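PlzA (Borrelia burgdorferi, PDB 7MIE) binds the bacterial second messenger cyclic di-GMP through a PilZ domain and probably acts as its receptor in signalling. Local coordinates at residues S73-M76 / D77-K80; I175-D178 / S179-L183; L273-T276 / M277-D281. All blocks are in the same frame, centred on the assembly; numbering follows the deposited sequence.

How the interactions relate
From the N terminus, interaction 1 closes the tight turn between strands 65-74 and 78-84 in the PilZN3-family part. Interaction 2 starts helix 177-182, just beyond the strand 173-174 that follows the ligand-binding arginines. Interaction 3 covers the first turns of the C-terminal helix 273-283. The three are in series, none nested or crossing. Interactions 1 and 2 lie on opposite sides of the chain's centre, their centres about 29 Å apart. Interactions 2 and 3 touch, Lys182 NZ lying 3.0 Å from Asp281 O and forming a salt bridge with the C-terminal carboxylate of Asn284. Helix 273-283 also meets strand 65-74, whose C-terminal end leads into the turn of interaction 1, linking the two sheets.

Interaction 1 (S73-M76 / D77-K80); sequences SISM and DSLK
Ser73 and Lys80 face each other as an antiparallel hydrogen-bonded pair. Lys80 N gives a nearly straight bond to Ser73 O (2.9 Å, N-H...O 176°), whereas the return bond from Ser73 N to Lys80 O is weak at 3.5 Å. Nearer the bend, Ser75 N donates to Ser78 O at 2.9 Å, and the chain reverses through Met76 and Asp77.

Polar side chains gather on the sheet face that carries Ser73 and Lys80. The extended Lys80 chain passes alongside the Ser73 hydroxyl, with CD 3.6 Å from OG. Both polar ends find the same outside atom, Glu41 OE1, which accepts a hydrogen bond from Ser73 OG and forms a salt bridge with Lys80 NZ, a double grip that would probably favour the charged form of the glutamate. At the bend, Ser75 CB packs against Ser78 OG at 3.6 Å, while Ser75 OG turns to the carbonyl of Lys40.

Apolar contact occupies the other face, where Ile74 and Leu79 form a non-hydrogen-bonded pair. Ile74 CG1 meets only the root of the leucine, its CB, at 4.3 Å. With chi1 at 81°, Leu79 holds CG between its backbone N and carbonyl carbon. Leu79 packs on Leu141 and Phe143 of the next strand, Ile74 packs against Ile151 and Val155 of helix 149-164, and the doubly bent Met76 reaches that helix and helix 26-36.

The arrangement is that of a tight beta hairpin that turns at Met76-Asp77, joining neighbouring strands of the N-terminal antiparallel sheet.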
loop_
_atom_site.group_PDB
_atom_site.type_symbol
_atom_site.label_atom_id
_atom_site.label_comp_id
_atom_site.label_asym_id
_atom_site.label_seq_id
_atom_site.Cartn_x
_atom_site.Cartn_y
_atom_site.Cartn_z
ATOM N N SER A 73 0.433 -1.209 4.789
ATOM C CA SER A 73 -0.533 -0.142 5.084
ATOM C C SER A 73 -0.543 0.119 6.576
ATOM O O SER A 73 -0.055 -0.715 7.348
ATOM C CB SER A 73 -1.955 -0.511 4.597
ATOM O OG SER A 73 -2.521 -1.562 5.393
ATOM N N ILE A 74 -1.127 1.266 6.945
ATOM C CA ILE A 74 -1.213 1.652 8.343
ATOM C C ILE A 74 -2.636 2.070 8.670
ATOM O O ILE A 74 -3.315 2.663 7.823
ATOM C CB ILE A 74 -0.171 2.743 8.635
ATOM C CG1 ILE A 74 -0.074 3.032 10.139
ATOM C CG2 ILE A 74 -0.478 4.020 7.839
ATOM C CD1 ILE A 74 1.229 3.764 10.505
ATOM N N SER A 75 -3.034 1.817 9.921
ATOM C CA SER A 75 -4.389 2.108 10.361
ATOM C C SER A 75 -4.294 2.787 11.727
ATOM O O SER A 75 -3.199 3.115 12.182
ATOM C CB SER A 75 -5.206 0.858 10.434
ATOM O OG SER A 75 -5.387 0.240 9.144
ATOM N N MET A 76 -5.446 3.095 12.363
ATOM C CA MET A 76 -5.354 3.870 13.597
ATOM C C MET A 76 -4.721 3.093 14.747
ATOM O O MET A 76 -4.047 3.692 15.604
ATOM C CB MET A 76 -6.752 4.303 14.056
ATOM C CG MET A 76 -7.290 5.432 13.191
ATOM S SD MET A 76 -6.227 6.889 13.004
ATOM C CE MET A 76 -5.778 7.264 14.699
ATOM N N ASP A 77 -4.984 1.784 14.791
ATOM C CA ASP A 77 -4.409 1.055 15.916
ATOM C C ASP A 77 -3.823 -0.275 15.477
ATOM O O ASP A 77 -3.649 -1.184 16.292
ATOM C CB ASP A 77 -5.363 0.948 17.104
ATOM C CG ASP A 77 -6.683 0.319 16.727
ATOM O OD1 ASP A 77 -6.666 -0.654 15.946
ATOM O OD2 ASP A 77 -7.731 0.868 17.172
ATOM N N SER A 78 -3.472 -0.354 14.195
ATOM C CA SER A 78 -2.895 -1.578 13.667
ATOM C C SER A 78 -2.150 -1.192 12.406
ATOM O O SER A 78 -2.288 -0.059 11.936
ATOM C CB SER A 78 -3.961 -2.641 13.348
ATOM O OG SER A 78 -4.882 -2.173 12.344
ATOM N N LEU A 79 -1.351 -2.143 11.898
ATOM C CA LEU A 79 -0.740 -1.949 10.602
ATOM C C LEU A 79 -0.578 -3.310 9.935
ATOM O O LEU A 79 -0.772 -4.340 10.574
ATOM C CB LEU A 79 0.553 -1.143 10.776
ATOM C CG LEU A 79 1.827 -1.875 11.225
ATOM C CD1 LEU A 79 2.973 -0.847 11.440
ATOM C CD2 LEU A 79 1.611 -2.692 12.495
ATOM N N LYS A 80 -0.274 -3.288 8.637
ATOM C CA LYS A 80 -0.098 -4.522 7.889
ATOM C C LYS A 80 1.345 -4.581 7.395
ATOM O O LYS A 80 1.853 -3.623 6.817
ATOM C CB LYS A 80 -1.045 -4.623 6.690
ATOM C CG LYS A 80 -2.501 -4.811 7.082
ATOM C CD LYS A 80 -3.432 -5.039 5.886
ATOM C CE LYS A 80 -4.863 -4.773 6.283
ATOM N NZ LYS A 80 -5.731 -4.869 5.082
#

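Interaction 2 (I175-D178 / S179-L183)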
loop_
_atom_site.group_PDB
_atom_site.type_symbol
_atom_site.label_atom_id
_atom_site.label_comp_id
_atom_site.label_asym_id
_atom_site.label_seq_id
_atom_site.Cartn_x
_atom_site.Cartn_y
_atom_site.Cartn_z
ATOM N N ILE A 175 4.921 7.404 -16.250
ATOM C CA ILE A 175 5.624 6.352 -16.974
ATOM C C ILE A 175 6.702 6.994 -17.837
ATOM O O ILE A 175 6.383 7.809 -18.682
ATOM C CB ILE A 175 4.627 5.575 -17.847
ATOM C CG1 ILE A 175 3.602 4.885 -16.930
ATOM C CG2 ILE A 175 5.340 4.577 -18.758
ATOM C CD1 ILE A 175 4.187 3.916 -15.893
ATOM N N ASP A 176 7.952 6.633 -17.580
ATOM C CA ASP A 176 9.075 7.157 -18.346
ATOM C C ASP A 176 10.202 6.138 -18.229
ATOM O O ASP A 176 10.005 5.084 -17.642
ATOM C CB ASP A 176 9.458 8.572 -17.883
ATOM C CG ASP A 176 10.029 8.662 -16.475
ATOM O OD1 ASP A 176 10.414 7.623 -15.914
ATOM O OD2 ASP A 176 10.074 9.783 -15.935
ATOM N N LYS A 177 11.363 6.434 -18.844
ATOM C CA LYS A 177 12.492 5.518 -18.829
ATOM C C LYS A 177 12.861 5.088 -17.411
ATOM O O LYS A 177 13.115 3.912 -17.189
ATOM C CB LYS A 177 13.713 6.174 -19.484
ATOM C CG LYS A 177 14.003 7.585 -18.990
ATOM C CD LYS A 177 15.421 7.771 -18.504
ATOM C CE LYS A 177 15.839 9.226 -18.501
ATOM N NZ LYS A 177 16.830 9.506 -17.433
ATOM N N ASP A 178 12.834 6.008 -16.437
ATOM C CA ASP A 178 13.231 5.656 -15.082
ATOM C C ASP A 178 12.166 4.777 -14.408
ATOM O O ASP A 178 12.482 3.791 -13.758
ATOM C CB ASP A 178 13.467 6.903 -14.240
ATOM C CG ASP A 178 14.669 7.732 -14.681
ATOM O OD1 ASP A 178 15.695 7.121 -15.028
ATOM O OD2 ASP A 178 14.572 8.987 -14.648
ATOM N N SER A 179 10.899 5.188 -14.488
ATOM C CA SER A 179 9.908 4.416 -13.751
ATOM C C SER A 179 9.661 3.038 -14.374
ATOM O O SER A 179 9.388 2.076 -13.650
ATOM C CB SER A 179 8.629 5.195 -13.568
ATOM O OG SER A 179 8.086 5.481 -14.845
ATOM N N ILE A 180 9.754 2.926 -15.708
ATOM C CA ILE A 180 9.597 1.606 -16.325
ATOM C C ILE A 180 10.714 0.671 -15.881
ATOM O O ILE A 180 10.504 -0.526 -15.762
ATOM C CB ILE A 180 9.465 1.620 -17.863
ATOM C CG1 ILE A 180 8.101 2.129 -18.308
ATOM C CG2 ILE A 180 9.680 0.203 -18.418
ATOM C CD1 ILE A 180 6.995 1.085 -18.116
ATOM N N ARG A 181 11.897 1.208 -15.572
ATOM C CA ARG A 181 12.950 0.329 -15.112
ATOM C C ARG A 181 12.632 -0.216 -13.724
ATOM O O ARG A 181 12.932 -1.379 -13.442
ATOM C CB ARG A 181 14.335 0.987 -15.235
ATOM C CG ARG A 181 14.794 1.111 -16.679
ATOM C CD ARG A 181 16.257 1.506 -16.804
ATOM N NE ARG A 181 16.371 2.921 -16.541
ATOM C CZ ARG A 181 17.030 3.781 -17.314
ATOM N NH1 ARG A 181 17.627 3.365 -18.417
ATOM N NH2 ARG A 181 17.059 5.056 -16.986
ATOM N N LYS A 182 12.006 0.611 -12.873
ATOM C CA LYS A 182 11.774 0.243 -11.484
ATOM C C LYS A 182 10.538 -0.656 -11.382
ATOM O O LYS A 182 10.559 -1.658 -10.673
ATOM C CB LYS A 182 11.591 1.511 -10.638
ATOM C CG LYS A 182 11.401 1.291 -9.133
ATOM C CD LYS A 182 12.530 0.498 -8.456
ATOM C CE LYS A 182 12.549 0.682 -6.952
ATOM N NZ LYS A 182 11.482 -0.145 -6.325
ATOM N N LEU A 183 9.473 -0.296 -12.108
ATOM C CA LEU A 183 8.243 -1.088 -12.119
ATOM C C LEU A 183 8.497 -2.466 -12.716
ATOM O O LEU A 183 9.298 -2.604 -13.637
ATOM C CB LEU A 183 7.250 -0.382 -13.026
ATOM C CG LEU A 183 6.469 0.752 -12.381
ATOM C CD1 LEU A 183 5.792 1.536 -13.493
ATOM C CD2 LEU A 183 5.447 0.212 -11.361
#
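A capping box formed by Asp176 and Ser179 starts helix 177-182. The N-cap Asp176 accepts from Ser179 N through OD1 (2.9 Å, N-H...O 170°), and Ser179 OG accepts in return from Asp176 N at 3.0 Å. Chi1 of 62° tucks the serine hydroxyl back toward the preceding chain, where it also bonds to the Ile174 carbonyl. Ile180 N to Asp176 O, 2.9 Å, then closes the first helical turn.

Apolar contact flanks the cap. Ile175 spreads its two branches, CG2 lying 3.7 Å from Ile180 CG1 while CD1 reaches Leu183 CD1, just past the helix end.

On the exposed side, Arg181 folds back over the Lys177 carbonyl, which lies over one face of its guanidinium. NH2 meets Asp178 OD1 at the guanidinium edge at 3.2 Å, on the anti side and somewhat out of the plane of a carboxylate turned 40° from the guanidinium. Lys177 NZ, 3.6 Å from Asp178 OD1, adds a second, longer salt bridge, so the one oxygen probably offsets both positive charges.

This capped helix follows the RxxxR segment, Arg168 to Arg172, that binds c-di-GMP in PilZ domains.

Interaction 3 (L273-T276 / M277-D281)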
loop_
_atom_site.group_PDB
_atom_site.type_symbol
_atom_site.label_atom_id
_atom_site.label_comp_id
_atom_site.label_asym_id
_atom_site.label_seq_id
_atom_site.Cartn_x
_atom_site.Cartn_y
_atom_site.Cartn_z
ATOM N N LEU A 273 -4.809 -8.113 -6.174
ATOM C CA LEU A 273 -3.701 -7.997 -5.237
ATOM C C LEU A 273 -2.373 -7.876 -5.989
ATOM O O LEU A 273 -1.498 -7.125 -5.556
ATOM C CB LEU A 273 -3.670 -9.232 -4.324
ATOM C CG LEU A 273 -2.654 -9.122 -3.183
ATOM C CD1 LEU A 273 -2.806 -7.794 -2.453
ATOM C CD2 LEU A 273 -2.775 -10.290 -2.205
ATOM N N GLU A 274 -2.225 -8.572 -7.122
ATOM C CA GLU A 274 -0.990 -8.508 -7.900
ATOM C C GLU A 274 -0.714 -7.086 -8.416
ATOM O O GLU A 274 0.447 -6.655 -8.485
ATOM C CB GLU A 274 -1.019 -9.464 -9.101
ATOM C CG GLU A 274 -1.488 -10.867 -8.753
ATOM C CD GLU A 274 -3.012 -10.901 -8.770
ATOM O OE1 GLU A 274 -3.612 -10.880 -7.674
ATOM O OE2 GLU A 274 -3.591 -10.842 -9.881
ATOM N N TYR A 275 -1.781 -6.360 -8.785
ATOM C CA TYR A 275 -1.595 -4.974 -9.214
ATOM C C TYR A 275 -1.170 -4.123 -8.011
ATOM O O TYR A 275 -0.254 -3.306 -8.106
ATOM C CB TYR A 275 -2.885 -4.390 -9.802
ATOM C CG TYR A 275 -2.704 -2.929 -10.168
ATOM C CD1 TYR A 275 -1.993 -2.579 -11.310
ATOM C CD2 TYR A 275 -3.128 -1.894 -9.338
ATOM C CE1 TYR A 275 -1.761 -1.252 -11.662
ATOM C CE2 TYR A 275 -2.932 -0.561 -9.684
ATOM C CZ TYR A 275 -2.215 -0.232 -10.830
ATOM O OH TYR A 275 -1.983 1.057 -11.226
ATOM N N THR A 276 -1.925 -4.231 -6.913
ATOM C CA THR A 276 -1.630 -3.443 -5.732
ATOM C C THR A 276 -0.172 -3.647 -5.307
ATOM O O THR A 276 0.551 -2.692 -4.974
ATOM C CB THR A 276 -2.577 -3.814 -4.587
ATOM O OG1 THR A 276 -3.891 -3.519 -5.079
ATOM C CG2 THR A 276 -2.289 -2.934 -3.383
ATOM N N MET A 277 0.275 -4.915 -5.328
ATOM C CA MET A 277 1.655 -5.197 -4.920
ATOM C C MET A 277 2.689 -4.694 -5.951
ATOM O O MET A 277 3.798 -4.310 -5.581
ATOM C CB MET A 277 1.860 -6.704 -4.695
ATOM C CG MET A 277 1.192 -7.272 -3.453
ATOM S SD MET A 277 1.575 -6.391 -1.936
ATOM C CE MET A 277 0.610 -7.256 -0.686
ATOM N N LEU A 278 2.339 -4.631 -7.242
ATOM C CA LEU A 278 3.220 -4.023 -8.243
ATOM C C LEU A 278 3.464 -2.542 -7.906
ATOM O O LEU A 278 4.590 -2.041 -8.022
ATOM C CB LEU A 278 2.562 -4.166 -9.626
ATOM C CG LEU A 278 3.097 -3.307 -10.774
ATOM C CD1 LEU A 278 4.376 -3.940 -11.307
ATOM C CD2 LEU A 278 2.085 -3.259 -11.918
ATOM N N ILE A 279 2.398 -1.829 -7.534
ATOM C CA ILE A 279 2.545 -0.422 -7.160
ATOM C C ILE A 279 3.318 -0.287 -5.847
ATOM O O ILE A 279 4.249 0.529 -5.739
ATOM C CB ILE A 279 1.172 0.277 -7.086
ATOM C CG1 ILE A 279 0.436 0.152 -8.432
ATOM C CG2 ILE A 279 1.339 1.758 -6.675
ATOM C CD1 ILE A 279 1.172 0.792 -9.619
ATOM N N HIS A 280 2.969 -1.106 -4.859
ATOM C CA HIS A 280 3.713 -1.077 -3.607
ATOM C C HIS A 280 5.212 -1.325 -3.845
ATOM O O HIS A 280 6.033 -0.592 -3.295
ATOM C CB HIS A 280 3.109 -2.122 -2.652
ATOM C CG HIS A 280 3.763 -2.046 -1.307
ATOM N ND1 HIS A 280 4.872 -2.829 -0.994
ATOM C CD2 HIS A 280 3.466 -1.320 -0.210
ATOM C CE1 HIS A 280 5.219 -2.587 0.260
ATOM N NE2 HIS A 280 4.396 -1.667 0.747
ATOM N N ASP A 281 5.546 -2.318 -4.688
ATOM C CA ASP A 281 6.941 -2.658 -4.985
ATOM C C ASP A 281 7.677 -1.445 -5.552
ATOM O O ASP A 281 8.855 -1.221 -5.252
ATOM C CB ASP A 281 7.007 -3.850 -5.951
ATOM C CG ASP A 281 8.425 -4.116 -6.430
ATOM O OD1 ASP A 281 9.218 -4.668 -5.613
ATOM O OD2 ASP A 281 8.743 -3.728 -7.593
#
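The Tyr275 ring carries Ile279 over one face, a CH-pi contact between residues one turn apart on the C-terminal alpha helix 273-283. Ile279 CG1 sits 4.0 Å from the ring centroid, 28° off the normal, and closes to 3.6 Å from Tyr275 CZ; Ile279 CD1 lies beside the hydroxyl, 3.6 Å from Tyr275 OH. Leu278 CD2 approaches obliquely, 4.2 Å from Tyr275 CD1. Phe266 makes an edge-to-face stack with the same ring, and the phenol OH bonds to the backbone carbonyl of Ser207. Ser207 belongs to the DxSxxG motif of PilZ domains and binds c-di-GMP, so the tyrosine is probably a second-shell support of that site.

The second ring, the His280 imidazole, points away from the first turn. Its CG is anti to the backbone N (chi1 -175°), which carries NE2 to the carbonyl of Ile71 in the N-terminal sheet, where Thr276 and Met277 touch Tyr72 of the same strand. The helix thus offers Tyr275 to the ligand-binding domain and other residues to the N-terminal one.

Backbone bonds from i to i+4 set the spacing of these side chains. Ile279 N donates to Tyr275 O at 3.1 Å and His280 N to Thr276 O at 2.9 Å. Leu273 and Met277 run alongside each other from neighbouring turns. The methionine, bent at chi2 (-52°), brings CE to 3.9 Å from Leu273 CD1, while its CG rests 3.4 Å from Leu273 O, the carbonyl that also accepts from Met277 N.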